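PDB 2WMF: fucolectin-related protein from Streptococcus pneumoniae, which probably hydrolyses glycosidic bonds in host blood-group carbohydrate antigens, acting as the catalytic module of a family 98 glycoside hydrolase. Local coordinates for residues L533-H538 with H565-T570; T452-S457 with N475-L480. All blocks are in the same frame, centred on the assembly; numbering follows the deposited sequence.

Interaction 1. Residues L533-H538 with H565-T570; sequences LTLSGH and HVYTIT. Unlike the reference sequence in segment 533-538: S536 (reference Lys).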
loop_
_atom_site.group_PDB
_atom_site.type_symbol
_atom_site.label_atom_id
_atom_site.label_comp_id
_atom_site.label_asym_id
_atom_site.label_seq_id
_atom_site.Cartn_x
_atom_site.Cartn_y
_atom_site.Cartn_z
ATOM N N LEU A 533 23.689 7.193 10.267
ATOM C CA LEU A 533 24.149 6.368 9.145
ATOM C C LEU A 533 25.679 6.250 9.222
ATOM O O LEU A 533 26.372 7.267 9.295
ATOM C CB LEU A 533 23.743 7.049 7.842
ATOM C CG LEU A 533 24.238 6.387 6.566
ATOM C CD1 LEU A 533 23.713 4.990 6.495
ATOM C CD2 LEU A 533 23.840 7.280 5.326
ATOM N N THR A 534 26.197 5.021 9.252
ATOM C CA THR A 534 27.623 4.783 9.390
ATOM C C THR A 534 28.115 3.909 8.231
ATOM O O THR A 534 27.597 2.818 7.989
ATOM C CB THR A 534 27.953 4.086 10.717
ATOM O OG1 THR A 534 27.337 4.790 11.800
ATOM C CG2 THR A 534 29.445 4.074 10.969
ATOM N N LEU A 535 29.080 4.433 7.477
ATOM C CA LEU A 535 29.688 3.705 6.364
ATOM C C LEU A 535 31.060 3.238 6.821
ATOM O O LEU A 535 31.936 4.070 7.104
ATOM C CB LEU A 535 29.847 4.600 5.144
ATOM C CG LEU A 535 28.606 5.256 4.568
ATOM C CD1 LEU A 535 28.986 6.180 3.374
ATOM C CD2 LEU A 535 27.627 4.217 4.141
ATOM N N SER A 536 31.217 1.930 6.923
ATOM C CA SER A 536 32.449 1.325 7.381
ATOM C C SER A 536 33.214 0.877 6.180
ATOM O O SER A 536 32.714 0.114 5.367
ATOM C CB SER A 536 32.158 0.121 8.257
ATOM O OG SER A 536 33.339 -0.439 8.803
ATOM N N GLY A 537 34.422 1.387 6.056
ATOM C CA GLY A 537 35.353 0.905 5.068
ATOM C C GLY A 537 35.024 1.606 3.805
ATOM O O GLY A 537 34.947 0.959 2.751
ATOM N N HIS A 538 34.757 2.905 3.898
ATOM C CA HIS A 538 34.456 3.689 2.717
ATOM C C HIS A 538 35.787 4.000 2.004
ATOM O O HIS A 538 36.639 4.756 2.514
ATOM C CB HIS A 538 33.660 4.952 3.044
ATOM C CG HIS A 538 33.052 5.590 1.830
ATOM N ND1 HIS A 538 33.729 6.512 1.054
ATOM C CD2 HIS A 538 31.859 5.382 1.216
ATOM C CE1 HIS A 538 32.962 6.869 0.035
ATOM N NE2 HIS A 538 31.826 6.192 0.107
ATOM N N HIS A 565 38.741 4.609 8.163
ATOM C CA HIS A 565 37.932 4.855 6.959
ATOM C C HIS A 565 36.435 4.704 7.253
ATOM O O HIS A 565 35.660 4.127 6.469
ATOM C CB HIS A 565 38.384 3.980 5.775
ATOM C CG HIS A 565 39.657 4.457 5.144
ATOM N ND1 HIS A 565 39.687 5.149 3.942
ATOM C CD2 HIS A 565 40.939 4.373 5.569
ATOM C CE1 HIS A 565 40.944 5.466 3.662
ATOM N NE2 HIS A 565 41.719 4.999 4.628
ATOM N N VAL A 566 36.036 5.277 8.382
ATOM C CA VAL A 566 34.625 5.246 8.773
ATOM C C VAL A 566 34.005 6.633 8.643
ATOM O O VAL A 566 34.506 7.597 9.187
ATOM C CB VAL A 566 34.416 4.672 10.182
ATOM C CG1 VAL A 566 32.906 4.798 10.614
ATOM C CG2 VAL A 566 34.898 3.230 10.244
ATOM N N TYR A 567 32.919 6.724 7.881
ATOM C CA TYR A 567 32.195 7.973 7.736
ATOM C C TYR A 567 30.866 7.805 8.490
ATOM O O TYR A 567 30.141 6.827 8.243
ATOM C CB TYR A 567 31.963 8.245 6.256
ATOM C CG TYR A 567 31.084 9.442 5.987
ATOM C CD1 TYR A 567 31.566 10.751 6.123
ATOM C CD2 TYR A 567 29.726 9.272 5.685
ATOM C CE1 TYR A 567 30.730 11.857 5.882
ATOM C CE2 TYR A 567 28.885 10.355 5.456
ATOM C CZ TYR A 567 29.368 11.652 5.565
ATOM O OH TYR A 567 28.458 12.704 5.334
ATOM N N THR A 568 30.521 8.781 9.334
ATOM C CA THR A 568 29.220 8.782 10.016
ATOM C C THR A 568 28.501 10.098 9.703
ATOM O O THR A 568 29.091 11.192 9.788
ATOM C CB THR A 568 29.351 8.663 11.544
ATOM O OG1 THR A 568 30.126 7.518 11.882
ATOM C CG2 THR A 568 27.947 8.568 12.248
ATOM N N ILE A 569 27.244 9.992 9.290
ATOM C CA ILE A 569 26.382 11.164 9.196
ATOM C C ILE A 569 25.200 10.982 10.146
ATOM O O ILE A 569 24.505 9.956 10.121
ATOM C CB ILE A 569 25.931 11.518 7.734
ATOM C CG1 ILE A 569 25.182 12.856 7.761
ATOM C CG2 ILE A 569 25.139 10.413 7.147
ATOM C CD1 ILE A 569 25.013 13.491 6.438
ATOM N N THR A 570 25.010 11.983 11.010
ATOM C CA THR A 570 23.943 12.004 12.014
ATOM C C THR A 570 22.940 12.997 11.493
ATOM O O THR A 570 23.252 14.167 11.394
ATOM C CB THR A 570 24.534 12.451 13.363
ATOM O OG1 THR A 570 25.553 11.509 13.685
ATOM C CG2 THR A 570 23.476 12.417 14.427
#
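L535 and Y567 face each other as a hydrogen-bonded pair in an antiparallel strand pair of the C-terminal beta-sandwich; the short axes of 533-536 and 566-570 run at 171°. The two side chains rise together from the sheet, side by side, and L535 CD1 meets Y567 CD2 at 3.9 Å. CG of Y567 is trans to its own backbone N (chi1 174°), which carries the ring along the leucine rather than across it; the phenol oxygen is held farther out by E558. Next to this pair, on the same buried face, L533 and I569 cross obliquely, the leucine CB lying 3.7 Å from the isoleucine CG2. L533 and L535 also pack on I479 and L477 of the other sheet, so this face belongs to the sandwich interior.

The opposite face carries T534, S536, V566 and T568 and is only partly buried. Here the methyl of T534 is the meeting point: CG2 reaches V566 CG1 at 3.6 Å diagonally, and T568 OG1 also at 3.6 Å. T534 and T568 otherwise lie alongside, pointing the same way. Between the two faces the backbone is zipped by four N-H to O bonds, such as L535 N to Y567 O (2.7 Å).

Past S536 the pairing changes. The H565 carbonyl accepts two N-H groups, G537 N at 3.0 Å, standing 40° above the carbonyl plane, and H538 N, in that plane. H565 and V566 together face D561 as a G1 bulge, and the H565 ring meets W560 nearly at right angles. At this end H538 O lies at the edge of the H565 imidazole, near its plane, and receives a weak bond from ND1 at 3.4 Å.

Interaction 2. Residues T452-S457 with N475-L480; sequences TNNTKS and NNLHIL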
loop_
_atom_site.group_PDB
_atom_site.type_symbol
_atom_site.label_atom_id
_atom_site.label_comp_id
_atom_site.label_asym_id
_atom_site.label_seq_id
_atom_site.Cartn_x
_atom_site.Cartn_y
_atom_site.Cartn_z
ATOM N N THR A 452 29.025 -3.835 -3.260
ATOM C CA THR A 452 30.048 -3.131 -4.045
ATOM C C THR A 452 31.129 -2.641 -3.076
ATOM O O THR A 452 30.932 -2.594 -1.861
ATOM C CB THR A 452 29.482 -1.906 -4.772
ATOM O OG1 THR A 452 29.020 -0.925 -3.814
ATOM C CG2 THR A 452 28.333 -2.300 -5.722
ATOM N N ASN A 453 32.265 -2.232 -3.604
ATOM C CA ASN A 453 33.330 -1.680 -2.759
ATOM C C ASN A 453 33.230 -0.147 -2.537
ATOM O O ASN A 453 34.224 0.469 -2.064
ATOM C CB ASN A 453 34.698 -2.121 -3.263
ATOM C CG ASN A 453 35.139 -1.369 -4.495
ATOM O OD1 ASN A 453 34.328 -0.670 -5.123
ATOM N ND2 ASN A 453 36.440 -1.503 -4.876
ATOM N N ASN A 454 32.047 0.456 -2.781
ATOM C CA ASN A 454 31.781 1.856 -2.343
ATOM C C ASN A 454 32.042 1.968 -0.817
ATOM O O ASN A 454 32.637 2.949 -0.340
ATOM C CB ASN A 454 30.370 2.300 -2.719
ATOM C CG ASN A 454 30.185 2.453 -4.220
ATOM O OD1 ASN A 454 29.398 1.715 -4.860
ATOM N ND2 ASN A 454 30.914 3.396 -4.808
ATOM N N THR A 455 31.588 0.943 -0.093
ATOM C CA THR A 455 31.830 0.765 1.343
ATOM C C THR A 455 31.698 -0.700 1.695
ATOM O O THR A 455 31.050 -1.451 1.005
ATOM C CB THR A 455 30.885 1.682 2.178
ATOM O OG1 THR A 455 31.422 1.859 3.505
ATOM C CG2 THR A 455 29.501 1.146 2.227
ATOM N N LYS A 456 32.292 -1.137 2.808
ATOM C CA LYS A 456 32.185 -2.538 3.195
ATOM C C LYS A 456 30.833 -2.847 3.826
ATOM O O LYS A 456 30.190 -3.871 3.488
ATOM C CB LYS A 456 33.280 -2.917 4.183
ATOM C CG LYS A 456 33.358 -4.388 4.394
ATOM C CD LYS A 456 34.544 -4.707 5.250
ATOM C CE LYS A 456 34.852 -6.197 5.230
ATOM N NZ LYS A 456 33.630 -7.056 5.128
ATOM N N SER A 457 30.407 -2.005 4.768
ATOM C CA SER A 457 29.108 -2.178 5.367
ATOM C C SER A 457 28.515 -0.832 5.704
ATOM O O SER A 457 29.197 0.180 5.741
ATOM C CB SER A 457 29.163 -3.088 6.587
ATOM O OG SER A 457 29.848 -2.445 7.632
ATOM N N ASN A 475 29.652 3.401 -8.664
ATOM C CA ASN A 475 30.636 4.259 -8.010
ATOM C C ASN A 475 30.067 5.317 -7.083
ATOM O O ASN A 475 30.780 6.225 -6.690
ATOM C CB ASN A 475 31.585 4.855 -9.045
ATOM C CG ASN A 475 32.517 3.818 -9.607
ATOM O OD1 ASN A 475 33.648 3.559 -9.064
ATOM N ND2 ASN A 475 32.074 3.188 -10.644
ATOM N N ASN A 476 28.796 5.137 -6.684
ATOM C CA ASN A 476 28.213 5.951 -5.644
ATOM C C ASN A 476 27.104 5.173 -4.982
ATOM O O ASN A 476 26.636 4.164 -5.502
ATOM C CB ASN A 476 27.703 7.271 -6.218
ATOM C CG ASN A 476 26.542 7.069 -7.173
ATOM O OD1 ASN A 476 25.431 6.753 -6.738
ATOM N ND2 ASN A 476 26.786 7.223 -8.485
ATOM N N LEU A 477 26.725 5.659 -3.812
ATOM C CA LEU A 477 25.537 5.208 -3.093
ATOM C C LEU A 477 24.485 6.317 -3.108
ATOM O O LEU A 477 24.820 7.493 -2.841
ATOM C CB LEU A 477 25.915 4.881 -1.655
ATOM C CG LEU A 477 26.918 3.770 -1.379
ATOM C CD1 LEU A 477 27.133 3.730 0.148
ATOM C CD2 LEU A 477 26.528 2.442 -1.994
ATOM N N HIS A 478 23.221 5.959 -3.383
ATOM C CA HIS A 478 22.155 6.928 -3.205
ATOM C C HIS A 478 21.325 6.507 -2.043
ATOM O O HIS A 478 20.898 5.353 -1.995
ATOM C CB HIS A 478 21.262 7.127 -4.421
ATOM C CG HIS A 478 20.210 8.158 -4.160
ATOM N ND1 HIS A 478 20.409 9.510 -4.357
ATOM C CD2 HIS A 478 19.020 8.048 -3.516
ATOM C CE1 HIS A 478 19.340 10.178 -3.938
ATOM N NE2 HIS A 478 18.473 9.313 -3.435
ATOM N N ILE A 479 21.106 7.428 -1.103
ATOM C CA ILE A 479 20.418 7.085 0.142
ATOM C C ILE A 479 19.195 7.999 0.295
ATOM O O ILE A 479 19.312 9.233 0.198
ATOM C CB ILE A 479 21.372 7.209 1.375
ATOM C CG1 ILE A 479 22.550 6.174 1.246
ATOM C CG2 ILE A 479 20.606 6.970 2.687
ATOM C CD1 ILE A 479 23.851 6.671 1.634
ATOM N N LEU A 480 18.047 7.380 0.522
ATOM C CA LEU A 480 16.802 8.057 0.836
ATOM C C LEU A 480 16.401 7.700 2.289
ATOM O O LEU A 480 16.398 6.518 2.664
ATOM C CB LEU A 480 15.681 7.605 -0.135
ATOM C CG LEU A 480 14.257 8.057 0.123
ATOM C CD1 LEU A 480 14.188 9.589 0.013
ATOM C CD2 LEU A 480 13.288 7.415 -0.851
#
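The hairpin connection between strands 444-449 and 457-462 of one sandwich sheet reaches over the start of strand 477-482 of the other, and N454 and T455 make the touch, mainly on L477. Between 452-457 and 475-480 the contact is small, 194 Å² in all, yet N454, T455 and L477 are buried.

L477 supplies the apolar centre. With CG anti to the carbonyl carbon (chi1 -62°) and the chain then extended, both methyls are brought up to the loop: CD2 comes within 3.9 Å of N454 CB, while CD1 lies 4.1 Å from T455 CG2. T455 and L477 cross at about a right angle, and the threonine meets the leucine through its methyl. That methyl sits between the backbone N and C of T455, because OG1 takes the place trans to the backbone N (chi1 -160°) and makes a weak hydrogen bond to S536 O of the neighbouring strand.

Beyond its CB, N454 brings the end of its side-chain amide over the face of the N475-N476 peptide, the two planes steeply inclined; the closest CA pair, N454 to N475, is 6.3 Å apart. Within the turn, N454 N gives a weak hydrogen bond of 3.5 Å to T452 OG1. This same hydroxyl is hydrogen-bonded to E472 OE1 of strand 467-472, tying the loop to the opposing sheet a second time. L477 in turn packs on M450 and E472, and its backbone pairs with I581.

Further along, K456 and S457 both face S536 as a classic bulge, where the loop enters its sheet. A loop of one antiparallel sheet thus packs its side chains on the first residue of a strand in the facing sheet, a contact between the two sheets of a beta-sandwich.

How the interactions relate
Both interactions belong to the C-terminal beta-sandwich, with centres 10 Å apart, but they act in different directions. Interaction 1 joins neighbouring strands within one sheet by regular backbone hydrogen bonds and is partly buried, with a leucine-rich inner face and a partly exposed threonine face. Interaction 2 spans the two sheets and, though much smaller, is the more buried; it has no clear hydrogen bond between its segments and relies on L477 packing under the loop and on the N454 amide meeting a peptide group. K456 N probably donates to S536 O, linking the loop of interaction 2 to a strand of interaction 1, and the same hydrophobic interior runs through both contacts.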